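Local coordinates for peptidyl-prolyl cis-trans isomerase (Hirschia baltica, PDB 5EX2), which probably catalyses the cis-trans isomerisation of peptidyl-prolyl bonds, as a periplasmic folding helper of the cyclophilin family, at residues S70-Q75 with D176-L181; V155-R160 with Q170-R175. All coordinates share one frame; numbering follows the deposited sequence. Where two conformers were deposited one is given.

Contact 1: residues S70-Q75 with D176-L181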
ATOM      1  N   SER A  70      -2.186  15.280  11.026  1.00 11.95           N
ATOM      2  CA  SER A  70      -0.776  15.093  11.297  1.00 14.77           C
ATOM      3  C   SER A  70      -0.565  13.859  12.138  1.00 12.51           C
ATOM      4  O   SER A  70      -1.314  13.607  13.081  1.00 14.54           O
ATOM      5  CB  SER A  70      -0.188  16.306  12.011  1.00 22.45           C
ATOM      6  OG  SER A  70       1.219  16.167  12.109  1.00 23.70           O
ATOM      7  N   GLY A  71       0.450  13.086  11.782  1.00 12.10           N
ATOM      8  CA  GLY A  71       0.757  11.886  12.529  1.00 13.81           C
ATOM      9  C   GLY A  71      -0.232  10.753  12.315  1.00 12.01           C
ATOM     10  O   GLY A  71      -0.226   9.795  13.078  1.00 12.58           O
ATOM     11  N   PHE A  72      -1.065  10.847  11.290  1.00 10.01           N
ATOM     12  CA  PHE A  72      -2.110   9.863  11.042  1.00  8.33           C
ATOM     13  C   PHE A  72      -2.199   9.562   9.550  1.00  9.39           C
ATOM     14  O   PHE A  72      -1.543   8.643   9.074  1.00  9.26           O
ATOM     15  CB  PHE A  72      -3.429  10.391  11.644  1.00  9.71           C
ATOM     16  CG  PHE A  72      -4.601   9.465  11.521  1.00  9.20           C
ATOM     17  CD1 PHE A  72      -4.436   8.097  11.342  1.00 12.48           C
ATOM     18  CD2 PHE A  72      -5.875   9.972  11.607  1.00 11.44           C
ATOM     19  CE1 PHE A  72      -5.541   7.266  11.241  1.00 12.16           C
ATOM     20  CE2 PHE A  72      -6.970   9.164  11.492  1.00 10.41           C
ATOM     21  CZ  PHE A  72      -6.810   7.800  11.315  1.00 12.48           C
ATOM     22  N   MET A  73      -2.971  10.337   8.805  1.00  9.83           N
ATOM     23  CA  MET A  73      -3.154  10.040   7.399  1.00  9.04           C
ATOM     24  C   MET A  73      -3.675  11.243   6.633  1.00  9.02           C
ATOM     25  O   MET A  73      -4.078  12.247   7.217  1.00  9.56           O
ATOM     26  CB  MET A  73      -4.108   8.850   7.236  1.00  8.90           C
ATOM     27  CG  MET A  73      -5.469   9.033   7.909  1.00 11.26           C
ATOM     28  SD  MET A  73      -6.592   9.981   6.846  1.00 13.12           S
ATOM     29  CE  MET A  73      -7.294  11.153   8.006  1.00 18.20           C
ATOM     30  N   ALA A  74      -3.621  11.102   5.313  1.00  8.47           N
ATOM     31  CA  ALA A  74      -4.211  12.050   4.385  1.00  8.36           C
ATOM     32  C   ALA A  74      -5.305  11.358   3.594  1.00  7.88           C
ATOM     33  O   ALA A  74      -5.058  10.384   2.877  1.00  8.93           O
ATOM     34  CB  ALA A  74      -3.150  12.600   3.454  1.00  9.52           C
ATOM     35  N   GLN A  75      -6.522  11.876   3.719  1.00  8.06           N
ATOM     36  CA  GLN A  75      -7.687  11.292   3.068  1.00  7.83           C
ATOM     37  C   GLN A  75      -8.125  12.129   1.870  1.00 10.31           C
ATOM     38  O   GLN A  75      -8.216  13.357   1.965  1.00 10.72           O
ATOM     39  CB  GLN A  75      -8.835  11.150   4.069  1.00 10.15           C
ATOM     40  CG  GLN A  75     -10.076  10.541   3.492  1.00 10.51           C
ATOM     41  CD  GLN A  75     -11.110  10.242   4.562  1.00 16.36           C
ATOM     42  OE1 GLN A  75     -10.765  10.048   5.722  1.00 25.63           O
ATOM     43  NE2 GLN A  75     -12.380  10.246   4.189  1.00 14.65           N
ATOM     44  N   ASP A 176       1.663   7.802   9.211  1.00  9.51           N
ATOM     45  CA  ASP A 176       2.306   7.275  10.416  1.00 10.68           C
ATOM     46  C   ASP A 176       1.582   6.009  10.835  1.00  8.58           C
ATOM     47  O   ASP A 176       0.402   5.802  10.509  1.00 10.38           O
ATOM     48  CB  ASP A 176       2.296   8.307  11.545  1.00 13.33           C
ATOM     49  CG  ASP A 176       3.119   7.865  12.742  1.00 26.75           C
ATOM     50  OD1 ASP A 176       4.358   7.806  12.617  1.00 28.35           O
ATOM     51  OD2 ASP A 176       2.532   7.576  13.810  1.00 34.47           O
ATOM     52  N   GLU A 177       2.300   5.149  11.541  1.00 10.68           N
ATOM     53  CA  GLU A 177       1.756   3.892  12.026  1.00  8.68           C
ATOM     54  C   GLU A 177       0.469   4.124  12.797  1.00 10.07           C
ATOM     55  O   GLU A 177       0.429   4.910  13.740  1.00 12.13           O
ATOM     56  CB  GLU A 177       2.779   3.185  12.911  1.00 14.33           C
ATOM     57  CG  GLU A 177       2.236   1.922  13.615  1.00 15.44           C
ATOM     58  CD  GLU A 177       3.247   1.274  14.550  1.00 22.99           C
ATOM     59  OE1 GLU A 177       4.243   1.940  14.896  1.00 21.63           O
ATOM     60  OE2 GLU A 177       3.043   0.100  14.950  1.00 16.76           O
ATOM     61  N   SER A 178      -0.575   3.406  12.394  1.00  9.20           N
ATOM     62  CA  SER A 178      -1.902   3.579  12.983  1.00 12.22           C
ATOM     63  C   SER A 178      -2.594   2.239  13.198  1.00  8.75           C
ATOM     64  O   SER A 178      -3.518   1.887  12.464  1.00 10.58           O
ATOM     65  CB  SER A 178      -2.747   4.472  12.089  1.00 11.36           C
ATOM     66  OG  SER A 178      -2.118   5.729  11.914  1.00 10.90           O
ATOM     67  N   ARG A 179      -2.139   1.489  14.193  1.00  9.86           N
ATOM     68  CA  ARG A 179      -2.530   0.090  14.316  1.00  8.68           C
ATOM     69  C   ARG A 179      -3.958  -0.071  14.792  1.00 11.96           C
ATOM     70  O   ARG A 179      -4.529  -1.155  14.664  1.00 11.60           O
ATOM     71  CB  ARG A 179      -1.574  -0.660  15.247  1.00 11.79           C
ATOM     72  CG  ARG A 179      -0.115  -0.553  14.838  1.00 12.80           C
ATOM     73  CD  ARG A 179       0.160  -1.082  13.420  1.00 12.49           C
ATOM     74  NE  ARG A 179       0.157  -2.540  13.394  1.00 11.39           N
ATOM     75  CZ  ARG A 179       1.170  -3.293  13.802  1.00 12.52           C
ATOM     76  NH1 ARG A 179       2.281  -2.728  14.259  1.00 14.49           N
ATOM     77  NH2 ARG A 179       1.082  -4.617  13.749  1.00 16.74           N
ATOM     78  N   PHE A 180      -4.539   1.007  15.318  1.00  9.55           N
ATOM     79  CA  PHE A 180      -5.949   0.999  15.713  1.00 10.62           C
ATOM     80  C   PHE A 180      -6.875   0.861  14.503  1.00  9.85           C
ATOM     81  O   PHE A 180      -8.049   0.560  14.669  1.00 11.80           O
ATOM     82  CB  PHE A 180      -6.291   2.269  16.501  1.00 10.50           C
ATOM     83  CG  PHE A 180      -5.790   3.521  15.857  1.00 10.20           C
ATOM     84  CD1 PHE A 180      -4.523   4.008  16.142  1.00 11.13           C
ATOM     85  CD2 PHE A 180      -6.574   4.200  14.952  1.00 11.25           C
ATOM     86  CE1 PHE A 180      -4.057   5.156  15.533  1.00 12.52           C
ATOM     87  CE2 PHE A 180      -6.120   5.346  14.344  1.00 11.61           C
ATOM     88  CZ  PHE A 180      -4.846   5.821  14.636  1.00 11.71           C
ATOM     89  N   LEU A 181      -6.345   1.036  13.288  1.00  9.84           N
ATOM     90  CA  LEU A 181      -7.129   0.788  12.076  1.00  9.32           C
ATOM     91  C   LEU A 181      -7.135  -0.663  11.651  1.00  9.54           C
ATOM     92  O   LEU A 181      -7.980  -1.077  10.847  1.00  9.43           O
ATOM     93  CB  LEU A 181      -6.590   1.600  10.911  1.00  9.60           C
ATOM     94  CG  LEU A 181      -6.569   3.110  11.084  1.00  8.91           C
ATOM     95  CD1 LEU A 181      -6.017   3.724   9.811  1.00 10.99           C
ATOM     96  CD2 LEU A 181      -7.943   3.668  11.402  1.00 11.84           C
TER
HETATM   97  O   HOH W   1      -1.633   7.569  13.923  1.00 18.16           O
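S178 and L181 meet the F72 ring at its edge, and F180 approaches it obliquely. S178 OG lies near the ring plane, 3.4 Å from F72 CD1, and L181 CD1 is likewise at the edge, 3.8 Å from F72 CE1. F180 completes the group: its CE2 comes within 3.7 Å of F72 CE1, and the two rings are inclined at 48°, an oblique pairing. With CG turned anti to the backbone N (chi1 -178°), F72 swings its ring back to the second segment although its CB starts away from it. One face of the ring is taken by the CG of M73, the next residue and its partner in a classic beta bulge.

D176 approaches by its methylene, CB standing 3.3 Å from G71 O. Its backbone N gives a weak hydrogen bond to F72 O. A water reinforces this end, donating to G71 O at 2.8 Å and also to S178 OG, whose hydroxyl donates to D176 O from above the carbonyl plane.

The contact thus joins the entry to strand 73-76 with the loop after strand 171-174. Its direct polar link is one weak backbone bond, so apolar contact round the F72 ring and the shared water probably contribute much of its cohesion.

Contact 2: residues V155-R160 with Q170-R175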
ATOM      1  N   VAL A 155       1.252   2.613   3.857  1.00  6.62           N
ATOM      2  CA  VAL A 155       0.120   1.823   3.424  1.00  5.99           C
ATOM      3  C   VAL A 155      -0.969   2.755   2.938  1.00  7.89           C
ATOM      4  O   VAL A 155      -1.057   3.902   3.357  1.00  7.66           O
ATOM      5  CB  VAL A 155      -0.330   0.880   4.577  1.00  7.99           C
ATOM      6  CG1 VAL A 155      -1.699   0.231   4.324  1.00  7.92           C
ATOM      7  CG2 VAL A 155       0.745  -0.192   4.755  1.00  8.18           C
ATOM      8  N   VAL A 156      -1.769   2.246   2.026  1.00  6.05           N
ATOM      9  CA  VAL A 156      -2.903   2.964   1.470  1.00  9.04           C
ATOM     10  C   VAL A 156      -4.156   2.142   1.745  1.00  8.35           C
ATOM     11  O   VAL A 156      -4.149   0.923   1.574  1.00  9.37           O
ATOM     12  CB  VAL A 156      -2.697   3.213  -0.050  1.00  7.98           C
ATOM     13  CG1 VAL A 156      -3.833   3.996  -0.645  1.00 11.00           C
ATOM     14  CG2 VAL A 156      -1.379   3.941  -0.292  1.00  9.35           C
ATOM     15  N   SER A 157      -5.226   2.797   2.176  1.00  8.71           N
ATOM     16  CA  SER A 157      -6.400   2.097   2.663  1.00  9.67           C
ATOM     17  C   SER A 157      -7.673   2.812   2.250  1.00  8.59           C
ATOM     18  O   SER A 157      -7.618   3.855   1.628  1.00  8.77           O
ATOM     19  CB  SER A 157      -6.290   1.958   4.173  1.00 11.75           C
ATOM     20  OG  SER A 157      -7.301   1.132   4.683  1.00 11.31           O
ATOM     21  N   MET A 158      -8.808   2.200   2.534  1.00 11.12           N
ATOM     22  CA  MET A 158     -10.084   2.695   2.069  1.00  8.08           C
ATOM     23  C   MET A 158     -10.870   3.365   3.179  1.00  9.11           C
ATOM     24  O   MET A 158     -11.086   2.781   4.222  1.00 11.15           O
ATOM     25  CB  MET A 158     -10.908   1.553   1.485  1.00 10.14           C
ATOM     26  CG  MET A 158     -11.819   1.998   0.383  1.00 10.33           C
ATOM     27  SD  MET A 158     -10.878   2.333  -1.113  1.00 13.21           S
ATOM     28  CE  MET A 158     -12.115   3.164  -2.095  1.00 13.83           C
ATOM     29  N   ALA A 159     -11.294   4.597   2.948  1.00  8.60           N
ATOM     30  CA  ALA A 159     -12.136   5.278   3.902  1.00 10.62           C
ATOM     31  C   ALA A 159     -13.500   4.627   3.938  1.00 12.94           C
ATOM     32  O   ALA A 159     -13.951   4.038   2.962  1.00 12.05           O
ATOM     33  CB  ALA A 159     -12.279   6.732   3.543  1.00 11.68           C
ATOM     34  N   ARG A 160     -14.160   4.743   5.077  1.00 13.21           N
ATOM     35  CA  ARG A 160     -15.512   4.245   5.218  1.00 17.42           C
ATOM     36  C   ARG A 160     -16.177   4.917   6.404  1.00 12.63           C
ATOM     37  O   ARG A 160     -15.506   5.525   7.239  1.00 16.14           O
ATOM     38  CB  ARG A 160     -15.527   2.729   5.386  1.00 15.00           C
ATOM     39  CG  ARG A 160     -14.840   2.215   6.627  1.00 19.73           C
ATOM     40  CD  ARG A 160     -15.205   0.765   6.793  1.00 17.67           C
ATOM     41  NE  ARG A 160     -14.718   0.154   8.027  1.00 18.93           N
ATOM     42  CZ  ARG A 160     -15.445   0.004   9.135  1.00 22.46           C
ATOM     43  NH1 ARG A 160     -16.689   0.463   9.207  1.00 24.35           N
ATOM     44  NH2 ARG A 160     -14.916  -0.593  10.189  1.00 20.57           N
ATOM     45  N   GLN A 170     -13.279   7.141  -1.590  1.00  8.95           N
ATOM     46  CA  GLN A 170     -12.341   7.815  -0.708  1.00  9.63           C
ATOM     47  C   GLN A 170     -11.316   6.855  -0.163  1.00  8.70           C
ATOM     48  O   GLN A 170     -11.647   5.734   0.230  1.00 10.16           O
ATOM     49  CB  GLN A 170     -13.072   8.501   0.443  1.00 10.65           C
ATOM     50  CG  GLN A 170     -13.973   9.611  -0.030  1.00 10.61           C
ATOM     51  CD  GLN A 170     -14.608  10.371   1.093  1.00 14.32           C
ATOM     52  OE1 GLN A 170     -13.924  10.864   1.986  1.00 16.80           O
ATOM     53  NE2 GLN A 170     -15.928  10.480   1.056  1.00 17.29           N
ATOM     54  N   PHE A 171     -10.072   7.315  -0.114  1.00 10.23           N
ATOM     55  CA  PHE A 171      -8.937   6.508   0.303  1.00 10.67           C
ATOM     56  C   PHE A 171      -8.100   7.304   1.283  1.00 12.42           C
ATOM     57  O   PHE A 171      -8.247   8.527   1.387  1.00 10.00           O
ATOM     58  CB  PHE A 171      -8.074   6.130  -0.894  1.00  9.22           C
ATOM     59  CG  PHE A 171      -7.535   7.322  -1.600  1.00  9.64           C
ATOM     60  CD1 PHE A 171      -8.247   7.922  -2.615  1.00 10.04           C
ATOM     61  CD2 PHE A 171      -6.341   7.886  -1.193  1.00  9.57           C
ATOM     62  CE1 PHE A 171      -7.764   9.066  -3.231  1.00 10.37           C
ATOM     63  CE2 PHE A 171      -5.853   9.022  -1.798  1.00 11.66           C
ATOM     64  CZ  PHE A 171      -6.568   9.617  -2.818  1.00 12.17           C
ATOM     65  N   PHE A 172      -7.252   6.652   2.050  0.62 10.56           N
ATOM     66  CA  PHE A 172      -6.296   7.432   2.799  0.62  9.45           C
ATOM     67  C   PHE A 172      -4.895   6.869   2.679  0.62  9.17           C
ATOM     68  O   PHE A 172      -4.656   5.655   2.565  0.62  6.82           O
ATOM     69  CB  PHE A 172      -6.724   7.626   4.245  0.62  7.67           C
ATOM     70  CG  PHE A 172      -7.064   6.387   4.966  0.62  7.11           C
ATOM     71  CD1 PHE A 172      -8.314   5.815   4.834  0.62 15.33           C
ATOM     72  CD2 PHE A 172      -6.158   5.825   5.836  0.62  9.91           C
ATOM     73  CE1 PHE A 172      -8.646   4.689   5.541  0.62  9.07           C
ATOM     74  CE2 PHE A 172      -6.483   4.700   6.546  0.62 10.00           C
ATOM     75  CZ  PHE A 172      -7.730   4.125   6.397  0.62 13.79           C
ATOM     76  N   LEU A 173      -3.983   7.823   2.694  1.00  8.47           N
ATOM     77  CA  LEU A 173      -2.544   7.593   2.616  1.00  8.14           C
ATOM     78  C   LEU A 173      -1.981   7.634   4.020  1.00  8.70           C
ATOM     79  O   LEU A 173      -2.088   8.661   4.705  1.00  8.26           O
ATOM     80  CB  LEU A 173      -1.870   8.664   1.764  1.00  9.01           C
ATOM     81  CG  LEU A 173      -2.468   8.887   0.381  1.00  9.75           C
ATOM     82  CD1 LEU A 173      -1.719  10.023  -0.313  1.00  9.48           C
ATOM     83  CD2 LEU A 173      -2.412   7.627  -0.477  1.00 11.09           C
ATOM     84  N   MET A 174      -1.426   6.528   4.493  1.00  8.13           N
ATOM     85  CA  MET A 174      -0.932   6.482   5.861  1.00  8.07           C
ATOM     86  C   MET A 174       0.359   7.256   6.025  1.00  8.21           C
ATOM     87  O   MET A 174       1.355   6.968   5.377  1.00  8.70           O
ATOM     88  CB  MET A 174      -0.717   5.043   6.330  1.00  9.92           C
ATOM     89  CG  MET A 174      -1.958   4.188   6.358  1.00  9.54           C
ATOM     90  SD  MET A 174      -3.312   4.920   7.284  1.00 11.53           S
ATOM     91  CE  MET A 174      -2.508   5.324   8.817  1.00 13.51           C
ATOM     92  N   ARG A 175       0.328   8.256   6.882  1.00  8.64           N
ATOM     93  CA  ARG A 175       1.489   9.094   7.156  1.00  9.51           C
ATOM     94  C   ARG A 175       2.295   8.584   8.339  1.00  9.46           C
ATOM     95  O   ARG A 175       3.477   8.890   8.460  1.00 12.17           O
ATOM     96  CB  ARG A 175       1.063  10.537   7.413  1.00 10.47           C
ATOM     97  CG  ARG A 175       0.529  11.225   6.175  1.00 10.27           C
ATOM     98  CD  ARG A 175      -0.248  12.485   6.458  1.00 10.57           C
ATOM     99  NE  ARG A 175       0.425  13.556   7.193  1.00 10.71           N
ATOM    100  CZ  ARG A 175       0.511  14.826   6.776  1.00  9.19           C
ATOM    101  NH1 ARG A 175       0.130  15.186   5.546  1.00  9.49           N
ATOM    102  NH2 ARG A 175       1.045  15.740   7.577  1.00 11.86           N
TER
HETATM  103  O   HOH W   2     -14.323   5.060   0.458  1.00 13.28           O
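Four backbone hydrogen bonds join V155-R160 to Q170-R175 as an antiparallel ladder. S157 and F172 form the hydrogen-bonded pair, S157 N to F172 O and F172 N to S157 O, each at 2.9 Å. Toward one end M174 N reaches V155 O, also at 2.9 Å. At the other, A159 N donates to Q170 O at 3.0 Å, and Q170 O takes a second bond from a water that also donates to A159 O.

F172 is the principal side chain on the S157 face. It has two conformers; in the one described here S157 CB sits over its ring, 3.8 Å from the F172 centroid, in a CH-pi contact, while M158 O lies at the ring edge, 3.4 Å from F172 CE1. In this conformer a chi1 of 52° sets F172 CG between its own N and carbonyl carbon, which brings the ring toward S157-A159. The hydroxyl of S157, still beside the F172 ring, is hydrogen-bonded to H151 NE2.

On the other face V156 and L173 run side by side, CG2 of V156 lying 3.8 Å from CD2 of L173, and M158 bends at chi2 to bring CE near Q170 O.

These adjacent strands belong to the closed cyclophilin barrel. The ladder satisfies buried peptide groups, V156 and L173 pack on one face and the F172 ring against S157 CB on the other, with water taking part where the strand pairing ends at A159 and Q170.

The centres of the two contacts are about 9 Å apart, and together they draw on three consecutive strands of the cyclophilin barrel: strand 73-76 of contact 1 is the antiparallel neighbour of strand 171-174 of contact 2, which in turn pairs with strand 155-158. They touch directly: A74 O and L173 N are 2.8 Å apart, a probable hydrogen bond, as are Q75 NE2 and Q170 OE1. Along the chain, 70-75 comes first, both segments of contact 2 follow, and 176-181 continues straight on from R175. The pairing of 73-76 with 171-174 thus ties an early strand to a later one, and contact 1 joins the loop after it to the entry of strand 73-76.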